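Local atomic coordinates of VP2 (Human bocavirus 3, PDB entry 5US7), a protein that forms the 60-copy T=1 icosahedral capsid of human bocavirus 3, whose minor variant VP1 carries an N-terminal phospholipase A2-like region. Residues F238-F242 against P442-F446; N248-F253 against V531-K537. One frame throughout, in Å; residues are numbered along the deposited sequence.

Interaction 1. Residues F238-F242 against P442-F446; sequences FNFNF and PGTIF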
loop_
_atom_site.group_PDB
_atom_site.type_symbol
_atom_site.label_atom_id
_atom_site.label_comp_id
_atom_site.label_asym_id
_atom_site.label_seq_id
_atom_site.Cartn_x
_atom_site.Cartn_y
_atom_site.Cartn_z
ATOM N N PHE A 238 25.015 -84.582 -6.039
ATOM C CA PHE A 238 25.949 -84.233 -7.091
ATOM C C PHE A 238 25.171 -83.891 -8.345
ATOM O O PHE A 238 24.113 -84.460 -8.607
ATOM C CB PHE A 238 26.909 -85.379 -7.375
ATOM C CG PHE A 238 27.659 -85.839 -6.172
ATOM C CD1 PHE A 238 28.799 -85.192 -5.760
ATOM C CD2 PHE A 238 27.211 -86.915 -5.443
ATOM C CE1 PHE A 238 29.478 -85.617 -4.651
ATOM C CE2 PHE A 238 27.889 -87.338 -4.338
ATOM C CZ PHE A 238 29.023 -86.690 -3.943
ATOM N N ASN A 239 25.700 -82.955 -9.117
ATOM C CA ASN A 239 25.097 -82.555 -10.374
ATOM C C ASN A 239 26.073 -82.792 -11.510
ATOM O O ASN A 239 27.287 -82.677 -11.340
ATOM C CB ASN A 239 24.688 -81.096 -10.351
ATOM C CG ASN A 239 23.482 -80.855 -9.494
ATOM O OD1 ASN A 239 22.358 -81.106 -9.913
ATOM N ND2 ASN A 239 23.701 -80.372 -8.280
ATOM N N PHE A 240 25.533 -83.130 -12.671
ATOM C CA PHE A 240 26.349 -83.361 -13.845
ATOM C C PHE A 240 25.639 -82.789 -15.055
ATOM O O PHE A 240 24.411 -82.803 -15.138
ATOM C CB PHE A 240 26.615 -84.841 -14.071
ATOM C CG PHE A 240 27.248 -85.520 -12.907
ATOM C CD1 PHE A 240 28.593 -85.379 -12.655
ATOM C CD2 PHE A 240 26.500 -86.321 -12.076
ATOM C CE1 PHE A 240 29.171 -86.008 -11.590
ATOM C CE2 PHE A 240 27.078 -86.955 -11.015
ATOM C CZ PHE A 240 28.413 -86.798 -10.772
ATOM N N ASN A 241 26.426 -82.283 -15.992
ATOM C CA ASN A 241 25.910 -81.796 -17.255
ATOM C C ASN A 241 26.590 -82.540 -18.390
ATOM O O ASN A 241 27.716 -83.022 -18.252
ATOM C CB ASN A 241 26.125 -80.301 -17.393
ATOM C CG ASN A 241 25.281 -79.516 -16.427
ATOM O OD1 ASN A 241 24.252 -79.996 -15.960
ATOM N ND2 ASN A 241 25.708 -78.303 -16.114
ATOM N N PHE A 242 25.891 -82.639 -19.510
ATOM C CA PHE A 242 26.354 -83.398 -20.657
ATOM C C PHE A 242 26.575 -82.465 -21.833
ATOM O O PHE A 242 25.701 -81.659 -22.163
ATOM C CB PHE A 242 25.342 -84.464 -21.045
ATOM C CG PHE A 242 25.156 -85.533 -20.024
ATOM C CD1 PHE A 242 25.888 -86.691 -20.082
ATOM C CD2 PHE A 242 24.254 -85.374 -19.001
ATOM C CE1 PHE A 242 25.704 -87.675 -19.153
ATOM C CE2 PHE A 242 24.075 -86.352 -18.065
ATOM C CZ PHE A 242 24.798 -87.502 -18.141
ATOM N N PRO A 442 29.887 -88.141 -16.863
ATOM C CA PRO A 442 29.594 -87.927 -15.447
ATOM C C PRO A 442 30.725 -88.476 -14.599
ATOM O O PRO A 442 31.153 -89.618 -14.770
ATOM C CB PRO A 442 28.294 -88.701 -15.235
ATOM C CG PRO A 442 27.654 -88.673 -16.542
ATOM C CD PRO A 442 28.743 -88.739 -17.563
ATOM N N GLY A 443 31.221 -87.642 -13.690
ATOM C CA GLY A 443 32.327 -88.064 -12.853
ATOM C C GLY A 443 31.935 -89.248 -11.991
ATOM O O GLY A 443 30.829 -89.312 -11.453
ATOM N N THR A 444 32.848 -90.200 -11.874
ATOM C CA THR A 444 32.595 -91.363 -11.043
ATOM C C THR A 444 32.511 -90.944 -9.586
ATOM O O THR A 444 33.360 -90.195 -9.097
ATOM C CB THR A 444 33.696 -92.394 -11.228
ATOM O OG1 THR A 444 33.784 -92.751 -12.609
ATOM C CG2 THR A 444 33.380 -93.631 -10.431
ATOM N N ILE A 445 31.484 -91.415 -8.895
ATOM C CA ILE A 445 31.324 -91.154 -7.472
ATOM C C ILE A 445 31.924 -92.325 -6.714
ATOM O O ILE A 445 31.534 -93.476 -6.923
ATOM C CB ILE A 445 29.851 -90.954 -7.105
ATOM C CG1 ILE A 445 29.306 -89.722 -7.807
ATOM C CG2 ILE A 445 29.705 -90.775 -5.625
ATOM C CD1 ILE A 445 27.825 -89.592 -7.705
ATOM N N PHE A 446 32.880 -92.034 -5.845
ATOM C CA PHE A 446 33.584 -93.046 -5.083
ATOM C C PHE A 446 33.111 -93.028 -3.643
ATOM O O PHE A 446 32.740 -91.985 -3.107
ATOM C CB PHE A 446 35.088 -92.822 -5.128
ATOM C CG PHE A 446 35.663 -92.950 -6.484
ATOM C CD1 PHE A 446 36.015 -94.179 -6.978
ATOM C CD2 PHE A 446 35.837 -91.845 -7.273
ATOM C CE1 PHE A 446 36.535 -94.297 -8.224
ATOM C CE2 PHE A 446 36.359 -91.963 -8.518
ATOM C CZ PHE A 446 36.708 -93.189 -8.996
#

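Interaction 2. Residues N248-F253 against V531-K537; sequences NNERAF and VKTNINK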
loop_
_atom_site.group_PDB
_atom_site.type_symbol
_atom_site.label_atom_id
_atom_site.label_comp_id
_atom_site.label_asym_id
_atom_site.label_seq_id
_atom_site.Cartn_x
_atom_site.Cartn_y
_atom_site.Cartn_z
ATOM N N ASN A 248 20.425 -90.875 -32.664
ATOM C CA ASN A 248 19.462 -90.719 -33.738
ATOM C C ASN A 248 18.694 -92.019 -33.891
ATOM O O ASN A 248 19.267 -93.049 -34.253
ATOM C CB ASN A 248 20.179 -90.326 -35.021
ATOM C CG ASN A 248 20.897 -89.010 -34.889
ATOM O OD1 ASN A 248 22.075 -88.897 -35.203
ATOM N ND2 ASN A 248 20.189 -88.004 -34.412
ATOM N N ASN A 249 17.405 -91.977 -33.601
ATOM C CA ASN A 249 16.519 -93.099 -33.856
ATOM C C ASN A 249 15.769 -92.752 -35.130
ATOM O O ASN A 249 14.775 -92.027 -35.100
ATOM C CB ASN A 249 15.578 -93.299 -32.674
ATOM C CG ASN A 249 14.733 -94.531 -32.794
ATOM O OD1 ASN A 249 15.143 -95.524 -33.381
ATOM N ND2 ASN A 249 13.538 -94.474 -32.234
ATOM N N GLU A 250 16.226 -93.314 -36.242
ATOM C CA GLU A 250 15.576 -93.194 -37.535
ATOM C C GLU A 250 16.046 -94.367 -38.368
ATOM O O GLU A 250 17.099 -94.952 -38.111
ATOM C CB GLU A 250 15.901 -91.896 -38.284
ATOM C CG GLU A 250 15.464 -90.583 -37.662
ATOM C CD GLU A 250 16.557 -89.966 -36.815
ATOM O OE1 GLU A 250 17.627 -90.592 -36.701
ATOM O OE2 GLU A 250 16.361 -88.858 -36.274
ATOM N N ARG A 251 15.266 -94.687 -39.381
ATOM C CA ARG A 251 15.589 -95.756 -40.302
ATOM C C ARG A 251 15.710 -95.177 -41.701
ATOM O O ARG A 251 14.960 -94.274 -42.074
ATOM C CB ARG A 251 14.522 -96.837 -40.265
ATOM C CG ARG A 251 14.746 -97.939 -41.240
ATOM C CD ARG A 251 13.649 -98.954 -41.162
ATOM N NE ARG A 251 13.824 -99.977 -42.179
ATOM C CZ ARG A 251 13.357 -99.873 -43.414
ATOM N NH1 ARG A 251 12.681 -98.794 -43.771
ATOM N NH2 ARG A 251 13.559 -100.847 -44.286
ATOM N N ALA A 252 16.668 -95.681 -42.461
ATOM C CA ALA A 252 16.803 -95.334 -43.865
ATOM C C ALA A 252 16.224 -96.470 -44.691
ATOM O O ALA A 252 16.670 -97.614 -44.576
ATOM C CB ALA A 252 18.262 -95.086 -44.228
ATOM N N PHE A 253 15.223 -96.159 -45.508
ATOM C CA PHE A 253 14.600 -97.183 -46.331
ATOM C C PHE A 253 15.375 -97.464 -47.606
ATOM O O PHE A 253 15.144 -98.499 -48.236
ATOM C CB PHE A 253 13.162 -96.784 -46.657
ATOM C CG PHE A 253 13.034 -95.429 -47.272
ATOM C CD1 PHE A 253 13.082 -95.264 -48.639
ATOM C CD2 PHE A 253 12.854 -94.318 -46.478
ATOM C CE1 PHE A 253 12.958 -94.022 -49.198
ATOM C CE2 PHE A 253 12.730 -93.074 -47.036
ATOM C CZ PHE A 253 12.784 -92.926 -48.397
ATOM N N VAL A 531 17.118 -99.217 -31.186
ATOM C CA VAL A 531 16.806 -98.002 -31.928
ATOM C C VAL A 531 17.168 -98.200 -33.394
ATOM O O VAL A 531 17.854 -99.155 -33.763
ATOM C CB VAL A 531 17.514 -96.771 -31.346
ATOM C CG1 VAL A 531 17.112 -96.557 -29.907
ATOM C CG2 VAL A 531 18.992 -96.897 -31.502
ATOM N N LYS A 532 16.649 -97.315 -34.242
ATOM C CA LYS A 532 16.918 -97.231 -35.671
ATOM C C LYS A 532 16.203 -98.318 -36.458
ATOM O O LYS A 532 16.306 -98.332 -37.681
ATOM C CB LYS A 532 18.414 -97.296 -36.017
ATOM C CG LYS A 532 19.225 -96.148 -35.486
ATOM C CD LYS A 532 20.679 -96.324 -35.828
ATOM C CE LYS A 532 21.501 -95.219 -35.224
ATOM N NZ LYS A 532 21.109 -93.896 -35.759
ATOM N N THR A 533 15.512 -99.242 -35.807
ATOM C CA THR A 533 14.759 -100.248 -36.534
ATOM C C THR A 533 13.397 -99.743 -36.977
ATOM O O THR A 533 12.777 -100.351 -37.856
ATOM C CB THR A 533 14.586 -101.499 -35.676
ATOM O OG1 THR A 533 13.962 -101.143 -34.443
ATOM C CG2 THR A 533 15.929 -102.129 -35.390
ATOM N N ASN A 534 12.925 -98.646 -36.401
ATOM C CA ASN A 534 11.602 -98.138 -36.716
ATOM C C ASN A 534 11.647 -96.642 -36.981
ATOM O O ASN A 534 12.728 -96.048 -37.044
ATOM C CB ASN A 534 10.623 -98.490 -35.596
ATOM C CG ASN A 534 11.061 -97.973 -34.254
ATOM O OD1 ASN A 534 12.205 -97.562 -34.081
ATOM N ND2 ASN A 534 10.163 -98.012 -33.285
ATOM N N ILE A 535 10.475 -96.035 -37.124
ATOM C CA ILE A 535 10.290 -94.734 -37.759
ATOM C C ILE A 535 10.869 -94.853 -39.167
ATOM O O ILE A 535 10.798 -95.928 -39.767
ATOM C CB ILE A 535 10.925 -93.605 -36.922
ATOM C CG1 ILE A 535 10.384 -93.671 -35.500
ATOM C CG2 ILE A 535 10.503 -92.237 -37.403
ATOM C CD1 ILE A 535 11.014 -92.693 -34.561
ATOM N N ASN A 536 11.481 -93.789 -39.681
ATOM C CA ASN A 536 11.994 -93.652 -41.042
ATOM C C ASN A 536 12.516 -92.239 -41.209
ATOM O O ASN A 536 12.142 -91.327 -40.470
ATOM C CB ASN A 536 10.950 -93.919 -42.137
ATOM C CG ASN A 536 10.838 -95.378 -42.508
ATOM O OD1 ASN A 536 11.769 -96.153 -42.307
ATOM N ND2 ASN A 536 9.705 -95.759 -43.076
ATOM N N LYS A 537 13.361 -92.066 -42.218
ATOM C CA LYS A 537 13.825 -90.753 -42.624
ATOM C C LYS A 537 14.106 -90.800 -44.112
ATOM O O LYS A 537 14.556 -91.822 -44.633
ATOM C CB LYS A 537 15.080 -90.325 -41.862
ATOM C CG LYS A 537 16.280 -91.219 -42.096
ATOM C CD LYS A 537 17.484 -90.763 -41.302
ATOM C CE LYS A 537 18.643 -91.723 -41.486
ATOM N NZ LYS A 537 19.833 -91.344 -40.679
#

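Interaction 1. Residues F238-F242 against P442-F446
Across the interior of the capsid jelly roll, Phe238, Phe240 and Phe242, spaced along strand 236-248, face Pro442 and Gly443 in the lead-in to strand 445-449, and Ile445 at its start. The two pieces of chain run roughly antiparallel (157° apart), but their strands pair elsewhere, Phe238 with Val129, Phe240 with Met127 and Ile445 with Phe98, so side chains bridge the space between the sheets. Phe240 sits in the middle. Its CG lies beside its own backbone N and anti to its carbonyl carbon (chi1 -56°), which carries the ring across to the other segment. Pro442 CB lies over one face of that ring, 4.3 Å from the centroid and 18° off the normal, a CH-pi contact displaced toward the rim. CE1 of the same ring comes 3.4 Å from Gly443 N. Ile445 CD1 then meets the ring edge, 4.2 Å from Phe240 CZ. The same methyl reaches Phe238, 3.6 Å from its CD2, so one isoleucine tip bridges two aromatic rings. At the other end Phe242 CE1 touches Pro442 CG at 3.4 Å, the two side chains crossing at about a right angle. Phe240 and Phe242 also pack on Met127 of strand 119-138, and Phe238 and Phe240 on Cys160 of strand 156-160. This is the apolar filling between the two facing sheets of a viral jelly-roll beta-barrel.

Interaction 2. Residues N248-F253 against V531-K537
Asn249 and Lys532 supply polar links at one end of this loop-to-loop contact, Arg251 and Asn536 at the other. Asn249 swings its amide away from its backbone N (chi1 -174°), and OD1 accepts the backbone N of Lys532 at 2.5 Å in a nearly straight bond (174°). The Lys532 side chain runs extended and bends at its last torsion, and NZ gives a hydrogen bond to Asn248 O, also 2.5 Å, tilted out of the carbonyl plane. Both bonds are modelled very short, and their exact lengths should not be pressed. Arg251 stretches out alongside Asn536, both pointing the same way; its NH1 donates to Asn536 OD1 at 3.2 Å, with the oxygen at the guanidinium edge and in its plane, although the two flat groups are turned 48° apart. The backbones add a weak bond from Lys537 N to Arg251 O (2.7 Å) and CA-H...O contacts from Lys532 CA to Glu250 O and from Asn536 CA to the same Arg251 O. Methylenes pack where Lys537 CD crosses Glu250 CB at 3.6 Å, about at right angles. Phe253 CE2 approaches Lys537 O obliquely at 3.3 Å.

A second subunit joins in: Asp424 of that neighbouring chain forms a salt bridge with Lys532 NZ, and its Gln216 donates to Thr533 O. Within the chain, helix 109-116 touches both segments through Thr116 and Trp112, while strand 119-138 runs beside 248-253, with Asn249 ND2 bonded to Tyr119 O and Glu250 packed on Lys120 and Arg121.

How the interactions relate
The segments alternate along the chain: 238-242, 248-253, 442-446, then 531-537, so the two contacts cross in sequence. Their centres are 31 Å apart and their nearest atoms about 14 Å, with no touch. Strand 236-248 connects them, its middle facing the other sheet in interaction 1 and its last residue, Asn248, opening interaction 2; strand 119-138, its antiparallel neighbour, borders both. Interaction 1 joins the two sheets inside one subunit, and no other chain touches its segments. Interaction 2 ties the loop leaving the barrel to the C-terminal tail where a second subunit abuts, so one strand runs from the barrel interior to an intersubunit contact of the capsid.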